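Local structure of copper-containing nitrite reductase (6HBE) at residues F33-G38 and Y177-G182; S213-V218 and W249-R254; E223-Q228 and Q239-G244; L264-F269 and K274-I279. The protein probably reduces nitrite to nitric oxide with electrons from a cytochrome c, as a copper-dependent homotrimer. All coordinates share one frame; numbering follows the deposited sequence.

Contact 1 (F33-G38 and Y177-G182); sequences FEVDQG and YVMFNG. With CA (calcium ion), chain O.
Val35 points its whole side chain at the inner curve of residues 177-182. Its CB lies 4.2 Å from the sulphur of Met179, and the two methyls then part company. CG1 continues toward the turn, 4.0 Å from Met179 SD and 3.9 Å from the carbonyl oxygen of Gly182. With CG1 anti to the carbonyl carbon (chi1 -65°), CG2 falls between the backbone N and the carbonyl carbon and reaches toward Tyr177, 4.1 Å from its CD2. One valine thus touches two side chains of strand 177-180, crossing each at about a right angle, and all of it is van der Waals packing. The tyrosine's hydroxyl goes further, to His410 of the second subunit and to Arg309.

The valine is half of a classic beta bulge: Val35 and Asp36 both face Val39. Asp36 OD1 and Gln37 OE1, the latter at 2.4 Å, bind a calcium ion that five waters complete. Asp36 OD2 steadies one of those waters and also accepts from Asn184, and Asp36 OD1 takes the Gln37 N-H on its anti lone pair.

Strand 21-36 runs next to strand 39-46, whose Val39 touches Tyr177. Strand 177-180 is an outermost strand of its sheet within this chain, beside 154-163, and the contact joins the first-domain strand to that edge.

Contact 2 (S213-V218 and W249-R254); sequences STLHVV and WVIEWR
Val217 and Trp253 make the close half of this contact, in which the two sheets of a cupredoxin beta-sandwich face each other. Strand 213-217 belongs to one sheet and strand 248-254 to the other, so side chains alone bridge the gap: the CA atoms of Val217 and Trp253 are 9.9 Å apart. Val217 CG1 stands anti to the backbone N (chi1 176°) and comes to 3.7 Å from Trp253 CH2 and 4.0 Å from Trp253 CZ3. The valine therefore meets the far end of the benzo ring, and the indole does most of the spanning.

Two residues back the fit is looser. Leu215 and Ile251 cross obliquely and meet only at their ends, Leu215 CD2 lying 4.1 Å from Ile251 CD1. Trp249 also leans in, yet its side chain stays 6.5 Å from residues 213-218 and instead bonds through NE1 to the carbonyl oxygen of Leu242. The loose side is not a solvent side, since every touching residue is buried. Phe222 packs against both Val217 and Ile251, while Phe204 presses on Leu215.

His216 points to the opposite side of its strand, where its ring meets that of the copper ligand His267 edge-to-face and stacks on His80 of the second subunit. Trp253 reaches the same neighbour by its polar edge: while CH2 and CZ3 sit on the valine, its NE1 hydrogen-bonds OD1 of Asn83 of the second subunit.

Contact 3 (E223-Q228 and Q239-G244); sequences EYMYYQ and QTALAG
The flat group that Met225 meets is the peptide joining Thr240 to Ala241. The thioether methyl, CE, sits off the plane of that peptide, 3.5 Å from the carbonyl oxygen of Thr240 and 4.0 Å from Ala241 CA. A second flat group, the Tyr227 ring, lies two residues further along strand 222-227: it has the amide nitrogen of its neighbour Gln228 over one face, NE2 being 3.3 Å above the plane and offset toward the rim. Trp249 also meets the Tyr227 ring, their planes at about 55°, and the tyrosine hydroxyl bonds to Asp247.

Met225 carries the contact by itself. The chain runs extended through chi2 and then bends at chi3 (-57°), which folds CE over toward the Thr240 carbonyl while the sulphur stays against the small side chain opposite. SD lies 3.9 Å from Ala241 CB, and CE is 4.1 Å from the same methyl.

Thr240 turns its own side chain away from Met225 and bonds through OG1 to Asp247 of the second subunit, close to the copper ligand His267.

Strand 222-227 pairs with 248-254 on one side and 234-238 on the other, and Met225 is packed among Trp249, Ile251, Val235 and Ala238. Strand 241-243 is outermost within this chain in the facing sheet, next to 213-217, so the methionine bridges the two layers of the sandwich. On the reverse of strand 222-227, Glu223 and Tyr224 touch Met144 of helix 143-148.

Contact 4 (L264-F269 and K274-I279); sequences LVTHVF and KGALGI. With CU (copper (II) ion), chain E.
Val265 and Leu277 stand on the same face of an antiparallel pair of strands, their CA atoms 4.5 Å apart, and their side chains lean across each other at a slant. Val265 CG2, anti to the backbone N, meets Leu277 CD1 at 4.0 Å and also lies against the Ala276 carbonyl. Leu277 goes on from there to Met123 of the second subunit.

The opposite face is built differently. Leu264 is paired with Gly278, which has no side chain to set against it, and it leans instead on Leu215 of the next strand. Two backbone hydrogen bonds tie this pair, Leu264 N to Gly278 O and Gly278 N to Leu264 O, each 2.8 Å. Beyond Val265, toward Ala276, the strands separate: Thr266 and Ala276 touch through their methyls, CG2 to CB at 3.8 Å, without a hydrogen bond, and the buried Ala276 O has no hydrogen-bond partner in the model.

Thr266 holds its hydroxyl anti to the backbone N (chi1 170°), which lets OG1 accept the Val268 N-H at 3.2 Å in an ST turn and also that of Thr214. Val268 is the N-cap of helix 269-272, and a Schellman motif at Gly275 closes the helix and returns the chain to the sheet.

Within the ST turn, between Thr266 and Val268, His267 lays one ring face against Phe269 CZ and directs NE2 to a copper ion, 2.1 Å away. A water and His80 and His114 of the second subunit complete the metal's shell, the three-histidine, water-bound type 2 copper site between subunits that is characteristic of copper nitrite reductases.

In the fold
Along the chain contact 1 closes first, contact 2 then opens with contact 3 nested inside its loop, and contact 4 follows. Contacts 2 and 3, with centres 6 Å apart, bridge the same two sheets of one sandwich: strands 248-254 and 222-227 are neighbours in one, 213-217 and 241-243 in the other. Contact 4, about 12 Å from contact 2 between centres, lies in the latter sheet, where strand 260-266 borders 213-217. Contact 1, about 13 Å from contact 4 between centres, ties that sandwich to the preceding domain, and Phe180 packs on both Leu215 and Ala276. All four touch the second subunit, and contact 4 supplies His267 to the copper site shared with it.

Contact 1 (F33-G38 and Y177-G182)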
# COMPACT_ATOMS: atom_id res chain seq x y z
N PHE C 33 -15.36 -20.95 0.61
CA PHE C 33 -14.02 -21.54 0.82
C PHE C 33 -13.61 -21.59 2.31
O PHE C 33 -13.81 -20.63 3.02
CB PHE C 33 -12.97 -20.75 0.03
CG PHE C 33 -13.44 -20.24 -1.32
CD1 PHE C 33 -13.64 -21.11 -2.37
CD2 PHE C 33 -13.60 -18.86 -1.56
CE1 PHE C 33 -14.05 -20.66 -3.62
CE2 PHE C 33 -14.01 -18.39 -2.81
CZ PHE C 33 -14.22 -19.29 -3.84
N GLU C 34 -13.06 -22.71 2.80
CA GLU C 34 -12.51 -22.75 4.17
C GLU C 34 -11.03 -22.28 4.14
O GLU C 34 -10.13 -23.04 3.88
CB GLU C 34 -12.65 -24.13 4.84
CG GLU C 34 -12.53 -24.04 6.38
CD GLU C 34 -12.27 -25.37 7.11
OE1 GLU C 34 -11.84 -26.34 6.46
OE2 GLU C 34 -12.47 -25.42 8.37
N VAL C 35 -10.79 -21.00 4.41
CA VAL C 35 -9.44 -20.42 4.27
C VAL C 35 -8.52 -20.61 5.50
O VAL C 35 -7.35 -20.29 5.44
CB VAL C 35 -9.50 -18.93 3.88
CG1 VAL C 35 -10.11 -18.78 2.50
CG2 VAL C 35 -10.23 -18.08 4.91
N ASP C 36 -9.09 -21.02 6.63
CA ASP C 36 -8.32 -21.36 7.83
C ASP C 36 -9.22 -22.30 8.65
O ASP C 36 -10.41 -22.46 8.28
CB ASP C 36 -7.98 -20.08 8.61
CG ASP C 36 -6.66 -20.16 9.37
OD1 ASP C 36 -6.32 -21.24 9.93
OD2 ASP C 36 -5.98 -19.11 9.47
N GLN C 37 -8.71 -22.92 9.72
CA GLN C 37 -9.56 -23.77 10.55
C GLN C 37 -10.69 -22.93 11.11
O GLN C 37 -10.44 -21.93 11.75
CB GLN C 37 -8.79 -24.43 11.73
CG GLN C 37 -7.78 -25.51 11.34
CD GLN C 37 -6.48 -24.96 10.81
OE1 GLN C 37 -6.15 -23.80 11.04
NE2 GLN C 37 -5.72 -25.79 10.08
N GLY C 38 -11.95 -23.34 10.87
CA GLY C 38 -13.15 -22.63 11.39
C GLY C 38 -13.45 -21.26 10.75
O GLY C 38 -14.28 -20.51 11.26
N TYR C 177 -6.73 -11.55 4.76
CA TYR C 177 -5.82 -12.70 4.70
C TYR C 177 -5.04 -12.63 3.40
O TYR C 177 -5.54 -12.06 2.41
CB TYR C 177 -6.56 -14.04 4.84
CG TYR C 177 -7.36 -14.18 6.11
CD1 TYR C 177 -6.77 -14.04 7.35
CD2 TYR C 177 -8.74 -14.46 6.06
CE1 TYR C 177 -7.53 -14.11 8.54
CE2 TYR C 177 -9.50 -14.55 7.24
CZ TYR C 177 -8.89 -14.41 8.47
OH TYR C 177 -9.68 -14.54 9.64
N VAL C 178 -3.82 -13.14 3.46
CA VAL C 178 -2.97 -13.32 2.25
C VAL C 178 -2.39 -14.73 2.29
O VAL C 178 -1.93 -15.17 3.34
CB VAL C 178 -1.87 -12.25 2.16
CG1 VAL C 178 -1.17 -12.35 0.79
CG2 VAL C 178 -2.46 -10.85 2.33
N MET C 179 -2.45 -15.45 1.18
CA MET C 179 -2.25 -16.94 1.22
C MET C 179 -1.66 -17.54 -0.04
O MET C 179 -1.81 -16.96 -1.12
CB MET C 179 -3.58 -17.66 1.58
CG MET C 179 -4.73 -17.51 0.61
SD MET C 179 -6.38 -17.84 1.36
CE MET C 179 -6.64 -16.24 2.08
N PHE C 180 -0.99 -18.70 0.12
CA PHE C 180 -0.50 -19.49 -1.03
C PHE C 180 -1.54 -20.61 -1.29
O PHE C 180 -1.95 -21.34 -0.35
CB PHE C 180 0.88 -20.14 -0.78
CG PHE C 180 2.03 -19.18 -0.51
CD1 PHE C 180 2.19 -17.98 -1.24
CD2 PHE C 180 2.99 -19.47 0.46
CE1 PHE C 180 3.26 -17.13 -1.00
CE2 PHE C 180 4.06 -18.62 0.70
CZ PHE C 180 4.19 -17.43 -0.02
N ASN C 181 -1.94 -20.75 -2.54
CA ASN C 181 -2.93 -21.77 -2.95
C ASN C 181 -4.20 -21.88 -2.06
O ASN C 181 -4.67 -22.96 -1.71
CB ASN C 181 -2.19 -23.10 -3.14
CG ASN C 181 -1.24 -23.04 -4.32
OD1 ASN C 181 -1.34 -22.12 -5.15
ND2 ASN C 181 -0.30 -23.98 -4.40
N GLY C 182 -4.75 -20.72 -1.70
CA GLY C 182 -6.13 -20.63 -1.15
C GLY C 182 -6.38 -20.95 0.30
O GLY C 182 -7.54 -21.06 0.71
CA CA O . -4.43 -22.14 11.19
O HOH W 1 -3.71 -19.90 10.73
O HOH W 2 -3.12 -24.28 11.74
O HOH W 3 -2.40 -21.61 12.58
O HOH W 4 -5.38 -21.90 13.09
O HOH W 5 -3.38 -22.71 9.30

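Contact 2 (S213-V218 and W249-R254)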
# COMPACT_ATOMS: atom_id res chain seq x y z
N SER C 213 4.46 -8.64 -3.93
CA SER C 213 5.10 -9.78 -3.26
C SER C 213 6.60 -9.77 -3.53
O SER C 213 7.03 -9.34 -4.61
CB SER C 213 4.50 -11.10 -3.77
OG SER C 213 5.03 -12.25 -3.09
N THR C 214 7.39 -10.25 -2.57
CA THR C 214 8.82 -10.51 -2.76
C THR C 214 9.07 -11.93 -2.27
O THR C 214 9.33 -12.17 -1.09
CB THR C 214 9.75 -9.47 -2.05
OG1 THR C 214 9.29 -9.20 -0.72
CG2 THR C 214 9.76 -8.14 -2.84
N LEU C 215 9.01 -12.89 -3.20
CA LEU C 215 9.11 -14.32 -2.84
C LEU C 215 10.53 -14.69 -2.43
O LEU C 215 11.48 -14.24 -3.06
CB LEU C 215 8.65 -15.24 -3.96
CG LEU C 215 8.36 -16.70 -3.57
CD1 LEU C 215 7.14 -16.81 -2.68
CD2 LEU C 215 8.13 -17.55 -4.80
N HIS C 216 10.66 -15.48 -1.37
CA HIS C 216 11.95 -15.78 -0.72
C HIS C 216 11.95 -17.22 -0.18
O HIS C 216 10.89 -17.71 0.23
CB HIS C 216 12.20 -14.76 0.40
CG HIS C 216 13.38 -15.07 1.29
ND1 HIS C 216 14.70 -14.91 0.88
CD2 HIS C 216 13.43 -15.50 2.57
CE1 HIS C 216 15.50 -15.25 1.88
NE2 HIS C 216 14.76 -15.60 2.92
N VAL C 217 13.11 -17.89 -0.16
CA VAL C 217 13.28 -19.16 0.59
C VAL C 217 14.39 -19.00 1.66
O VAL C 217 15.51 -18.67 1.31
CB VAL C 217 13.61 -20.39 -0.32
CG1 VAL C 217 13.87 -21.64 0.53
CG2 VAL C 217 12.48 -20.69 -1.26
N VAL C 218 14.04 -19.22 2.94
CA VAL C 218 15.00 -19.09 4.06
C VAL C 218 16.01 -20.24 3.94
O VAL C 218 15.62 -21.41 3.98
CB VAL C 218 14.29 -19.16 5.44
CG1 VAL C 218 15.28 -18.93 6.59
CG2 VAL C 218 13.15 -18.15 5.51
N TRP C 249 6.84 -15.44 -12.19
CA TRP C 249 8.21 -15.90 -12.35
C TRP C 249 8.26 -17.41 -12.51
O TRP C 249 7.43 -18.11 -11.94
CB TRP C 249 9.07 -15.54 -11.10
CG TRP C 249 9.34 -14.08 -10.89
CD1 TRP C 249 8.56 -13.20 -10.13
CD2 TRP C 249 10.43 -13.31 -11.39
NE1 TRP C 249 9.12 -11.95 -10.15
CE2 TRP C 249 10.27 -11.98 -10.92
CE3 TRP C 249 11.55 -13.62 -12.18
CZ2 TRP C 249 11.20 -10.96 -11.19
CZ3 TRP C 249 12.48 -12.58 -12.48
CH2 TRP C 249 12.27 -11.26 -12.00
N VAL C 250 9.24 -17.91 -13.29
CA VAL C 250 9.76 -19.30 -13.10
C VAL C 250 11.14 -19.22 -12.40
O VAL C 250 11.97 -18.38 -12.75
CB VAL C 250 9.85 -20.07 -14.44
CG1 VAL C 250 10.56 -21.41 -14.29
CG2 VAL C 250 8.45 -20.31 -14.99
N ILE C 251 11.34 -20.05 -11.38
CA ILE C 251 12.56 -20.03 -10.56
C ILE C 251 13.17 -21.47 -10.57
O ILE C 251 12.44 -22.44 -10.36
CB ILE C 251 12.20 -19.60 -9.12
CG1 ILE C 251 11.72 -18.13 -9.11
CG2 ILE C 251 13.36 -19.81 -8.15
CD1 ILE C 251 10.88 -17.80 -7.88
N GLU C 252 14.47 -21.57 -10.83
CA GLU C 252 15.24 -22.82 -10.70
C GLU C 252 16.22 -22.70 -9.52
O GLU C 252 16.96 -21.73 -9.44
CB GLU C 252 16.01 -23.07 -12.01
CG GLU C 252 15.13 -23.30 -13.22
CD GLU C 252 15.95 -23.58 -14.48
OE1 GLU C 252 16.78 -22.76 -14.87
OE2 GLU C 252 15.77 -24.66 -15.09
N TRP C 253 16.20 -23.68 -8.61
CA TRP C 253 17.03 -23.68 -7.43
C TRP C 253 17.28 -25.14 -7.01
O TRP C 253 16.36 -25.96 -7.04
CB TRP C 253 16.30 -22.90 -6.27
CG TRP C 253 16.97 -22.91 -4.89
CD1 TRP C 253 18.18 -22.36 -4.55
CD2 TRP C 253 16.42 -23.43 -3.67
NE1 TRP C 253 18.43 -22.57 -3.21
CE2 TRP C 253 17.37 -23.23 -2.66
CE3 TRP C 253 15.25 -24.13 -3.37
CZ2 TRP C 253 17.16 -23.63 -1.33
CZ3 TRP C 253 15.04 -24.53 -2.05
CH2 TRP C 253 15.99 -24.29 -1.06
N ARG C 254 18.51 -25.45 -6.63
CA ARG C 254 18.84 -26.73 -5.99
C ARG C 254 18.79 -26.62 -4.48
O ARG C 254 19.32 -25.67 -3.91
CB ARG C 254 20.21 -27.22 -6.42
CG ARG C 254 20.17 -27.75 -7.85
CD ARG C 254 21.53 -27.92 -8.46
NE ARG C 254 22.19 -26.65 -8.72
CZ ARG C 254 23.22 -26.49 -9.56
NH1 ARG C 254 23.71 -27.51 -10.25
NH2 ARG C 254 23.76 -25.29 -9.71

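Contact 3 (E223-Q228 and Q239-G244)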
# COMPACT_ATOMS: atom_id res chain seq x y z
N GLU C 223 18.95 -19.56 -7.98
CA GLU C 223 20.05 -19.58 -8.94
C GLU C 223 19.70 -18.85 -10.23
O GLU C 223 20.47 -17.99 -10.69
CB GLU C 223 20.49 -21.02 -9.21
CG GLU C 223 20.78 -21.77 -7.89
CD GLU C 223 21.57 -23.03 -8.06
OE1 GLU C 223 22.58 -22.99 -8.80
OE2 GLU C 223 21.19 -24.05 -7.45
N TYR C 224 18.56 -19.21 -10.82
CA TYR C 224 18.08 -18.59 -12.06
C TYR C 224 16.59 -18.27 -11.93
O TYR C 224 15.85 -19.10 -11.47
CB TYR C 224 18.26 -19.54 -13.26
CG TYR C 224 19.65 -20.14 -13.44
CD1 TYR C 224 20.79 -19.34 -13.47
CD2 TYR C 224 19.81 -21.52 -13.63
CE1 TYR C 224 22.07 -19.89 -13.63
CE2 TYR C 224 21.09 -22.09 -13.79
CZ TYR C 224 22.21 -21.27 -13.78
OH TYR C 224 23.46 -21.84 -13.96
N MET C 225 16.17 -17.10 -12.40
CA MET C 225 14.76 -16.72 -12.44
C MET C 225 14.42 -16.12 -13.80
O MET C 225 15.25 -15.49 -14.41
CB MET C 225 14.41 -15.70 -11.36
CG MET C 225 15.08 -15.92 -10.03
SD MET C 225 14.37 -14.99 -8.65
CE MET C 225 14.51 -13.32 -9.26
N TYR C 226 13.18 -16.30 -14.24
CA TYR C 226 12.72 -15.83 -15.54
C TYR C 226 11.46 -15.00 -15.36
O TYR C 226 10.41 -15.53 -14.98
CB TYR C 226 12.47 -17.04 -16.45
CG TYR C 226 13.65 -17.99 -16.48
CD1 TYR C 226 13.76 -19.04 -15.56
CD2 TYR C 226 14.67 -17.84 -17.42
CE1 TYR C 226 14.86 -19.90 -15.57
CE2 TYR C 226 15.77 -18.70 -17.44
CZ TYR C 226 15.86 -19.73 -16.53
OH TYR C 226 16.94 -20.58 -16.55
N TYR C 227 11.55 -13.70 -15.61
CA TYR C 227 10.40 -12.80 -15.48
C TYR C 227 9.32 -13.15 -16.53
O TYR C 227 9.63 -13.35 -17.72
CB TYR C 227 10.81 -11.34 -15.55
CG TYR C 227 9.69 -10.30 -15.30
CD1 TYR C 227 8.95 -10.27 -14.11
CD2 TYR C 227 9.41 -9.32 -16.25
CE1 TYR C 227 7.96 -9.31 -13.90
CE2 TYR C 227 8.43 -8.34 -16.05
CZ TYR C 227 7.70 -8.33 -14.87
OH TYR C 227 6.71 -7.35 -14.72
N GLN C 228 8.08 -13.29 -16.04
CA GLN C 228 6.90 -13.80 -16.76
C GLN C 228 6.97 -15.30 -17.10
O GLN C 228 6.09 -15.81 -17.79
CB GLN C 228 6.63 -13.00 -18.04
CG GLN C 228 6.58 -11.48 -17.79
CD GLN C 228 5.23 -11.02 -17.26
OE1 GLN C 228 4.19 -11.47 -17.74
NE2 GLN C 228 5.23 -10.09 -16.32
N GLN C 239 17.92 -13.15 -3.77
CA GLN C 239 17.25 -13.43 -2.49
C GLN C 239 15.72 -13.24 -2.53
O GLN C 239 15.03 -13.73 -1.64
CB GLN C 239 17.86 -12.59 -1.35
CG GLN C 239 17.37 -11.14 -1.27
CD GLN C 239 18.39 -10.21 -0.67
OE1 GLN C 239 18.55 -10.13 0.55
NE2 GLN C 239 19.07 -9.47 -1.52
N THR C 240 15.23 -12.49 -3.52
CA THR C 240 13.83 -12.18 -3.68
C THR C 240 13.43 -12.17 -5.18
O THR C 240 14.26 -11.87 -6.04
CB THR C 240 13.46 -10.79 -3.11
OG1 THR C 240 14.47 -9.83 -3.45
CG2 THR C 240 13.28 -10.83 -1.62
N ALA C 241 12.16 -12.51 -5.44
CA ALA C 241 11.51 -12.35 -6.73
C ALA C 241 10.35 -11.34 -6.60
O ALA C 241 9.28 -11.67 -6.08
CB ALA C 241 11.00 -13.69 -7.22
N LEU C 242 10.60 -10.10 -7.01
CA LEU C 242 9.63 -8.99 -6.94
C LEU C 242 8.46 -9.21 -7.95
O LEU C 242 8.71 -9.42 -9.14
CB LEU C 242 10.36 -7.67 -7.24
CG LEU C 242 9.46 -6.43 -7.32
CD1 LEU C 242 8.82 -6.12 -5.97
CD2 LEU C 242 10.21 -5.22 -7.82
N ALA C 243 7.22 -9.20 -7.46
CA ALA C 243 6.02 -9.41 -8.31
C ALA C 243 4.85 -8.54 -7.87
O ALA C 243 4.28 -8.75 -6.77
CB ALA C 243 5.63 -10.89 -8.30
N GLY C 244 4.46 -7.59 -8.73
CA GLY C 244 3.20 -6.91 -8.54
C GLY C 244 2.01 -7.77 -8.92
O GLY C 244 2.19 -8.92 -9.35

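Contact 4 (L264-F269 and K274-I279)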
# COMPACT_ATOMS: atom_id res chain seq x y z
N LEU C 264 9.37 -21.06 2.68
CA LEU C 264 8.92 -20.22 1.54
C LEU C 264 8.06 -19.09 2.09
O LEU C 264 7.09 -19.33 2.85
CB LEU C 264 8.09 -21.07 0.58
CG LEU C 264 7.53 -20.39 -0.66
CD1 LEU C 264 8.67 -20.10 -1.63
CD2 LEU C 264 6.43 -21.24 -1.33
N VAL C 265 8.37 -17.85 1.71
CA VAL C 265 7.71 -16.69 2.33
C VAL C 265 7.80 -15.49 1.38
O VAL C 265 8.72 -15.41 0.51
CB VAL C 265 8.33 -16.41 3.73
CG1 VAL C 265 9.75 -15.89 3.63
CG2 VAL C 265 7.46 -15.47 4.59
N THR C 266 6.83 -14.58 1.54
CA THR C 266 6.94 -13.24 0.96
C THR C 266 7.61 -12.32 1.98
O THR C 266 7.20 -12.24 3.15
CB THR C 266 5.59 -12.60 0.49
OG1 THR C 266 5.83 -11.22 0.16
CG2 THR C 266 4.50 -12.66 1.56
N HIS C 267 8.60 -11.56 1.53
CA HIS C 267 9.31 -10.65 2.45
C HIS C 267 8.55 -9.31 2.71
O HIS C 267 9.05 -8.46 3.42
CB HIS C 267 10.78 -10.44 2.03
CG HIS C 267 11.75 -10.83 3.11
ND1 HIS C 267 12.05 -10.01 4.17
CD2 HIS C 267 12.45 -11.98 3.32
CE1 HIS C 267 12.91 -10.62 4.97
NE2 HIS C 267 13.16 -11.82 4.48
N VAL C 268 7.33 -9.18 2.16
CA VAL C 268 6.41 -8.12 2.53
C VAL C 268 5.73 -8.64 3.82
O VAL C 268 4.69 -9.38 3.77
CB VAL C 268 5.38 -7.81 1.42
CG1 VAL C 268 4.42 -6.70 1.87
CG2 VAL C 268 6.10 -7.42 0.13
N PHE C 269 6.36 -8.33 4.95
CA PHE C 269 6.08 -9.08 6.20
C PHE C 269 4.71 -8.79 6.82
O PHE C 269 4.19 -9.66 7.51
CB PHE C 269 7.21 -8.92 7.23
CG PHE C 269 8.37 -9.91 7.10
CD1 PHE C 269 8.38 -10.96 6.17
CD2 PHE C 269 9.46 -9.78 7.93
CE1 PHE C 269 9.45 -11.85 6.08
CE2 PHE C 269 10.53 -10.67 7.87
CZ PHE C 269 10.53 -11.71 6.95
N LYS C 274 -0.17 -12.63 7.68
CA LYS C 274 -1.58 -12.85 7.38
C LYS C 274 -1.88 -14.20 6.70
O LYS C 274 -3.05 -14.45 6.35
CB LYS C 274 -2.11 -11.70 6.47
CG LYS C 274 -2.23 -10.35 7.17
CD LYS C 274 -2.80 -9.26 6.27
CE LYS C 274 -2.82 -7.89 6.94
NZ LYS C 274 -3.24 -6.79 6.02
N GLY C 275 -0.84 -15.04 6.47
CA GLY C 275 -1.03 -16.39 5.96
C GLY C 275 -0.07 -16.88 4.88
O GLY C 275 -0.15 -18.04 4.51
N ALA C 276 0.80 -16.02 4.38
CA ALA C 276 1.64 -16.34 3.15
C ALA C 276 3.04 -16.77 3.57
O ALA C 276 4.05 -16.04 3.40
CB ALA C 276 1.66 -15.13 2.23
N LEU C 277 3.08 -17.98 4.14
CA LEU C 277 4.31 -18.60 4.62
C LEU C 277 4.05 -20.13 4.53
O LEU C 277 2.96 -20.59 4.90
CB LEU C 277 4.61 -18.15 6.07
CG LEU C 277 5.94 -18.62 6.74
CD1 LEU C 277 6.49 -17.63 7.76
CD2 LEU C 277 5.82 -20.03 7.35
N GLY C 278 5.02 -20.88 4.00
CA GLY C 278 4.96 -22.37 3.95
C GLY C 278 6.34 -23.00 4.13
O GLY C 278 7.34 -22.26 4.26
N ILE C 279 6.40 -24.34 4.20
CA ILE C 279 7.66 -25.06 4.55
C ILE C 279 7.99 -26.11 3.48
O ILE C 279 7.12 -26.92 3.15
CB ILE C 279 7.55 -25.78 5.91
CG1 ILE C 279 7.42 -24.77 7.04
CG2 ILE C 279 8.79 -26.66 6.19
CD1 ILE C 279 6.98 -25.34 8.39
CU CU E . 14.54 -13.06 5.38
O HOH W 6 14.72 -14.99 5.78